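Local coordinates for Blr3880 protein (Bradyrhizobium japonicum, PDB 2OOD) that probably catalyses the zinc-dependent hydrolytic deamination of guanine to xanthine and ammonia in purine degradation, at residues A[120-128]-A[149-158]. Residues are numbered along the deposited sequence; the frame is centred on the assembly and turned at random.
Sequences VKRFLDALL and LFEEASRRNM
Arg156 runs extended from CG to NE (chi2 -157°, chi3 -168°), a reach that brings its guanidinium across to Asp125, whose CG stands anti to its own carbonyl carbon and offers OD1. The two residues sit on neighbouring outer helices of the amidohydrolase TIM barrel, 113-129 and 143-156, whose short segments cross at -47° with axes 10.0 Å apart. Two nitrogens of the guanidinium close end-on upon one oxygen: NH1 of Arg156 meets Asp125 OD1 at 2.7 Å, nearly along the C-O axis, while NH2 comes to it from above the carboxylate plane. On its own helix, Arg156 NE bonds Glu152 OE2 at 2.8 Å; Asp125 and Glu152 thus both grip the guanidinium along its edge, which should restrict its rotation. Lys121 NZ forms a salt bridge to OD2 of Asp125, with a weak hydrogen bond, extending the charged network along helix 113-129. Leu124 CB lies over one face of the guanidinium, and Leu128 CD1 abuts its edge; the arginine is a knob among Lys121, Leu124, Asp125 and Leu128. An alanine in place of Arg156 is likely to cost Asp125 and Glu152 the cation they share, leaving Asp125 only the lysine of its own helix within this contact, and to uncover Leu124 CB. Beside these charges the contact turns apolar. Val120 CG1 packs on Glu152 CB, and Leu149 CD1 reaches Phe123, whose side chain lies about 7 Å from that of the zinc ligand His81. A Schellman motif with Asn157 as C-prime residue ends helix 143-156, and selenomethionine Met158 just beyond sets its CE against Leu124 CD1.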
ATOM      1  N   VAL A 120     -13.112  15.106 -15.801  1.00 33.92           N
ATOM      2  CA  VAL A 120     -13.739  13.893 -16.307  1.00 33.14           C
ATOM      3  C   VAL A 120     -12.811  13.154 -17.257  1.00 34.53           C
ATOM      4  O   VAL A 120     -12.777  11.927 -17.280  1.00 35.75           O
ATOM      5  CB  VAL A 120     -15.040  14.204 -17.062  1.00 31.74           C
ATOM      6  CG1 VAL A 120     -15.528  12.956 -17.780  1.00 29.23           C
ATOM      7  CG2 VAL A 120     -16.095  14.711 -16.092  1.00 28.15           C
ATOM      8  N   LYS A 121     -12.059  13.913 -18.043  1.00 36.03           N
ATOM      9  CA  LYS A 121     -11.125  13.342 -18.998  1.00 37.14           C
ATOM     10  C   LYS A 121      -9.996  12.630 -18.255  1.00 37.58           C
ATOM     11  O   LYS A 121      -9.678  11.475 -18.541  1.00 38.05           O
ATOM     12  CB  LYS A 121     -10.548  14.451 -19.876  1.00 39.09           C
ATOM     13  CG  LYS A 121      -9.582  13.966 -20.944  1.00 42.47           C
ATOM     14  CD  LYS A 121      -8.522  15.025 -21.234  1.00 44.58           C
ATOM     15  CE  LYS A 121      -7.582  14.586 -22.352  1.00 45.85           C
ATOM     16  NZ  LYS A 121      -6.997  13.227 -22.125  1.00 46.18           N
ATOM     17  N   ARG A 122      -9.394  13.324 -17.296  1.00 36.47           N
ATOM     18  CA  ARG A 122      -8.298  12.754 -16.517  1.00 35.81           C
ATOM     19  C   ARG A 122      -8.768  11.618 -15.617  1.00 35.92           C
ATOM     20  O   ARG A 122      -8.034  10.657 -15.376  1.00 35.72           O
ATOM     21  CB  ARG A 122      -7.643  13.847 -15.680  1.00 34.99           C
ATOM     22  CG  ARG A 122      -6.895  14.855 -16.513  1.00 34.17           C
ATOM     23  CD  ARG A 122      -6.626  16.095 -15.721  1.00 35.47           C
ATOM     24  NE  ARG A 122      -5.799  17.043 -16.458  1.00 37.92           N
ATOM     25  CZ  ARG A 122      -4.529  16.832 -16.794  1.00 38.80           C
ATOM     26  NH1 ARG A 122      -3.925  15.696 -16.463  1.00 39.19           N
ATOM     27  NH2 ARG A 122      -3.856  17.769 -17.453  1.00 38.94           N
ATOM     28  N   PHE A 123      -9.996  11.737 -15.127  1.00 34.29           N
ATOM     29  CA  PHE A 123     -10.588  10.724 -14.270  1.00 33.63           C
ATOM     30  C   PHE A 123     -10.688   9.402 -15.031  1.00 34.17           C
ATOM     31  O   PHE A 123     -10.223   8.370 -14.553  1.00 34.90           O
ATOM     32  CB  PHE A 123     -11.975  11.197 -13.833  1.00 32.40           C
ATOM     33  CG  PHE A 123     -12.751  10.193 -13.036  1.00 30.73           C
ATOM     34  CD1 PHE A 123     -12.407   9.907 -11.722  1.00 30.04           C
ATOM     35  CD2 PHE A 123     -13.859   9.558 -13.588  1.00 30.13           C
ATOM     36  CE1 PHE A 123     -13.157   9.005 -10.968  1.00 29.42           C
ATOM     37  CE2 PHE A 123     -14.616   8.655 -12.845  1.00 30.34           C
ATOM     38  CZ  PHE A 123     -14.263   8.381 -11.532  1.00 29.75           C
ATOM     39  N   LEU A 124     -11.292   9.437 -16.215  1.00 33.97           N
ATOM     40  CA  LEU A 124     -11.455   8.235 -17.024  1.00 33.43           C
ATOM     41  C   LEU A 124     -10.133   7.698 -17.577  1.00 34.44           C
ATOM     42  O   LEU A 124      -9.980   6.489 -17.748  1.00 34.65           O
ATOM     43  CB  LEU A 124     -12.451   8.493 -18.160  1.00 32.32           C
ATOM     44  CG  LEU A 124     -13.900   8.675 -17.692  1.00 31.45           C
ATOM     45  CD1 LEU A 124     -14.775   9.122 -18.835  1.00 31.25           C
ATOM     46  CD2 LEU A 124     -14.416   7.372 -17.120  1.00 31.30           C
ATOM     47  N   ASP A 125      -9.178   8.580 -17.860  1.00 34.56           N
ATOM     48  CA  ASP A 125      -7.882   8.117 -18.359  1.00 33.86           C
ATOM     49  C   ASP A 125      -7.177   7.340 -17.245  1.00 33.32           C
ATOM     50  O   ASP A 125      -6.652   6.256 -17.473  1.00 34.64           O
ATOM     51  CB  ASP A 125      -6.988   9.288 -18.788  1.00 33.37           C
ATOM     52  CG  ASP A 125      -7.459   9.963 -20.064  1.00 33.52           C
ATOM     53  OD1 ASP A 125      -8.377   9.445 -20.732  1.00 33.03           O
ATOM     54  OD2 ASP A 125      -6.894  11.022 -20.402  1.00 33.54           O
ATOM     55  N   ALA A 126      -7.172   7.898 -16.038  1.00 33.34           N
ATOM     56  CA  ALA A 126      -6.538   7.247 -14.899  1.00 32.85           C
ATOM     57  C   ALA A 126      -7.159   5.878 -14.639  1.00 32.67           C
ATOM     58  O   ALA A 126      -6.453   4.922 -14.326  1.00 30.75           O
ATOM     59  CB  ALA A 126      -6.662   8.115 -13.668  1.00 32.22           C
ATOM     60  N   LEU A 127      -8.478   5.792 -14.770  1.00 32.17           N
ATOM     61  CA  LEU A 127      -9.185   4.540 -14.556  1.00 32.84           C
ATOM     62  C   LEU A 127      -8.814   3.471 -15.575  1.00 33.99           C
ATOM     63  O   LEU A 127      -8.669   2.302 -15.230  1.00 34.83           O
ATOM     64  CB  LEU A 127     -10.698   4.765 -14.599  1.00 32.36           C
ATOM     65  CG  LEU A 127     -11.348   5.337 -13.339  1.00 33.04           C
ATOM     66  CD1 LEU A 127     -12.841   5.489 -13.564  1.00 32.51           C
ATOM     67  CD2 LEU A 127     -11.077   4.415 -12.165  1.00 31.81           C
ATOM     68  N   LEU A 128      -8.667   3.870 -16.833  1.00 34.21           N
ATOM     69  CA  LEU A 128      -8.325   2.927 -17.887  1.00 34.14           C
ATOM     70  C   LEU A 128      -6.883   2.449 -17.772  1.00 33.83           C
ATOM     71  O   LEU A 128      -6.592   1.268 -17.972  1.00 34.42           O
ATOM     72  CB  LEU A 128      -8.565   3.563 -19.260  1.00 33.43           C
ATOM     73  CG  LEU A 128     -10.030   3.833 -19.615  1.00 33.28           C
ATOM     74  CD1 LEU A 128     -10.083   4.626 -20.900  1.00 33.05           C
ATOM     75  CD2 LEU A 128     -10.797   2.529 -19.756  1.00 31.68           C
ATOM     76  N   LEU A 149     -19.523  13.839 -17.141  1.00 36.23           N
ATOM     77  CA  LEU A 149     -19.078  12.469 -16.895  1.00 35.84           C
ATOM     78  C   LEU A 149     -19.828  11.458 -17.752  1.00 36.35           C
ATOM     79  O   LEU A 149     -19.226  10.583 -18.368  1.00 37.06           O
ATOM     80  CB  LEU A 149     -19.239  12.095 -15.416  1.00 33.42           C
ATOM     81  CG  LEU A 149     -18.999  10.608 -15.123  1.00 31.85           C
ATOM     82  CD1 LEU A 149     -17.548  10.254 -15.372  1.00 30.93           C
ATOM     83  CD2 LEU A 149     -19.379  10.293 -13.698  1.00 31.06           C
ATOM     84  N   PHE A 150     -21.148  11.570 -17.785  1.00 36.58           N
ATOM     85  CA  PHE A 150     -21.944  10.651 -18.582  1.00 37.56           C
ATOM     86  C   PHE A 150     -21.609  10.759 -20.064  1.00 37.54           C
ATOM     87  O   PHE A 150     -21.525   9.754 -20.768  1.00 37.92           O
ATOM     88  CB  PHE A 150     -23.432  10.932 -18.390  1.00 37.75           C
ATOM     89  CG  PHE A 150     -24.026  10.273 -17.181  1.00 37.60           C
ATOM     90  CD1 PHE A 150     -23.947   8.891 -17.019  1.00 37.20           C
ATOM     91  CD2 PHE A 150     -24.707  11.024 -16.225  1.00 37.40           C
ATOM     92  CE1 PHE A 150     -24.541   8.262 -15.924  1.00 37.21           C
ATOM     93  CE2 PHE A 150     -25.306  10.405 -15.127  1.00 37.47           C
ATOM     94  CZ  PHE A 150     -25.223   9.021 -14.978  1.00 36.93           C
ATOM     95  N   GLU A 151     -21.418  11.981 -20.540  1.00 38.00           N
ATOM     96  CA  GLU A 151     -21.128  12.199 -21.945  1.00 38.36           C
ATOM     97  C   GLU A 151     -19.763  11.703 -22.408  1.00 38.57           C
ATOM     98  O   GLU A 151     -19.649  11.133 -23.497  1.00 38.72           O
ATOM     99  CB  GLU A 151     -21.344  13.675 -22.283  1.00 38.25           C
ATOM    100  CG  GLU A 151     -22.797  13.956 -22.649  1.00 40.19           C
ATOM    101  CD  GLU A 151     -23.221  15.393 -22.430  1.00 41.55           C
ATOM    102  OE1 GLU A 151     -22.449  16.312 -22.782  1.00 42.76           O
ATOM    103  OE2 GLU A 151     -24.343  15.605 -21.914  1.00 42.36           O
ATOM    104  N   GLU A 152     -18.729  11.901 -21.594  1.00 38.08           N
ATOM    105  CA  GLU A 152     -17.400  11.424 -21.960  1.00 37.47           C
ATOM    106  C   GLU A 152     -17.387   9.903 -21.838  1.00 37.34           C
ATOM    107  O   GLU A 152     -16.602   9.224 -22.492  1.00 36.89           O
ATOM    108  CB  GLU A 152     -16.338  12.035 -21.046  1.00 37.77           C
ATOM    109  CG  GLU A 152     -14.936  11.512 -21.290  1.00 39.18           C
ATOM    110  CD  GLU A 152     -14.467  11.721 -22.721  1.00 40.18           C
ATOM    111  OE1 GLU A 152     -15.158  12.433 -23.476  1.00 41.23           O
ATOM    112  OE2 GLU A 152     -13.404  11.183 -23.094  1.00 40.90           O
ATOM    113  N   ALA A 153     -18.268   9.371 -20.996  1.00 37.00           N
ATOM    114  CA  ALA A 153     -18.357   7.933 -20.811  1.00 38.15           C
ATOM    115  C   ALA A 153     -18.976   7.341 -22.065  1.00 38.33           C
ATOM    116  O   ALA A 153     -18.655   6.223 -22.464  1.00 39.10           O
ATOM    117  CB  ALA A 153     -19.208   7.599 -19.584  1.00 36.93           C
ATOM    118  N   SER A 154     -19.865   8.101 -22.689  1.00 38.77           N
ATOM    119  CA  SER A 154     -20.519   7.654 -23.911  1.00 40.50           C
ATOM    120  C   SER A 154     -19.543   7.565 -25.085  1.00 40.75           C
ATOM    121  O   SER A 154     -19.562   6.589 -25.836  1.00 41.06           O
ATOM    122  CB  SER A 154     -21.660   8.602 -24.275  1.00 39.88           C
ATOM    123  OG  SER A 154     -22.678   8.539 -23.299  1.00 41.67           O
ATOM    124  N   ARG A 155     -18.693   8.577 -25.243  1.00 39.63           N
ATOM    125  CA  ARG A 155     -17.726   8.586 -26.334  1.00 38.85           C
ATOM    126  C   ARG A 155     -16.815   7.366 -26.278  1.00 39.17           C
ATOM    127  O   ARG A 155     -16.385   6.849 -27.323  1.00 40.46           O
ATOM    128  CB  ARG A 155     -16.879   9.861 -26.289  1.00 39.50           C
ATOM    129  CG  ARG A 155     -17.693  11.139 -26.353  1.00 37.74           C
ATOM    130  CD  ARG A 155     -16.804  12.357 -26.302  1.00 37.29           C
ATOM    131  NE  ARG A 155     -17.600  13.558 -26.107  1.00 40.32           N
ATOM    132  CZ  ARG A 155     -17.843  14.119 -24.925  1.00 41.75           C
ATOM    133  NH1 ARG A 155     -17.337  13.590 -23.824  1.00 43.34           N
ATOM    134  NH2 ARG A 155     -18.609  15.201 -24.843  1.00 43.94           N
ATOM    135  N   ARG A 156     -16.520   6.905 -25.066  1.00 36.76           N
ATOM    136  CA  ARG A 156     -15.667   5.740 -24.897  1.00 35.16           C
ATOM    137  C   ARG A 156     -16.554   4.507 -24.774  1.00 35.45           C
ATOM    138  O   ARG A 156     -16.077   3.374 -24.791  1.00 35.57           O
ATOM    139  CB  ARG A 156     -14.798   5.902 -23.653  1.00 33.75           C
ATOM    140  CG  ARG A 156     -14.212   7.292 -23.504  1.00 31.52           C
ATOM    141  CD  ARG A 156     -12.967   7.298 -22.644  1.00 30.53           C
ATOM    142  NE  ARG A 156     -12.570   8.653 -22.273  1.00 32.23           N
ATOM    143  CZ  ARG A 156     -11.422   8.959 -21.673  1.00 33.09           C
ATOM    144  NH1 ARG A 156     -10.552   8.006 -21.379  1.00 32.40           N
ATOM    145  NH2 ARG A 156     -11.144  10.215 -21.360  1.00 33.08           N
ATOM    146  N   ASN A 157     -17.854   4.755 -24.669  1.00 35.41           N
ATOM    147  CA  ASN A 157     -18.869   3.716 -24.540  1.00 37.21           C
ATOM    148  C   ASN A 157     -18.587   2.743 -23.401  1.00 38.46           C
ATOM    149  O   ASN A 157     -18.534   1.525 -23.593  1.00 37.83           O
ATOM    150  CB  ASN A 157     -19.032   2.955 -25.856  1.00 36.31           C
ATOM    151  CG  ASN A 157     -20.381   2.264 -25.956  1.00 37.08           C
ATOM    152  OD1 ASN A 157     -21.338   2.673 -25.298  1.00 36.12           O
ATOM    153  ND2 ASN A 157     -20.469   1.229 -26.791  1.00 37.00           N
HETATM  154  N   MSE A 158     -18.423   3.299 -22.204  1.00 39.71           N
HETATM  155  CA  MSE A 158     -18.148   2.511 -21.012  1.00 40.67           C
HETATM  156  C   MSE A 158     -19.389   2.447 -20.138  1.00 40.77           C
HETATM  157  O   MSE A 158     -20.151   3.415 -20.069  1.00 42.00           O
HETATM  158  CB  MSE A 158     -17.028   3.153 -20.210  1.00 42.94           C
HETATM  159  CG  MSE A 158     -15.738   3.315 -20.963  1.00 48.63           C
HETATM  160 SE   MSE A 158     -14.446   4.333 -19.906  1.00 56.54          SE
HETATM  161  CE  MSE A 158     -15.027   6.139 -20.341  1.00 57.53           C
TER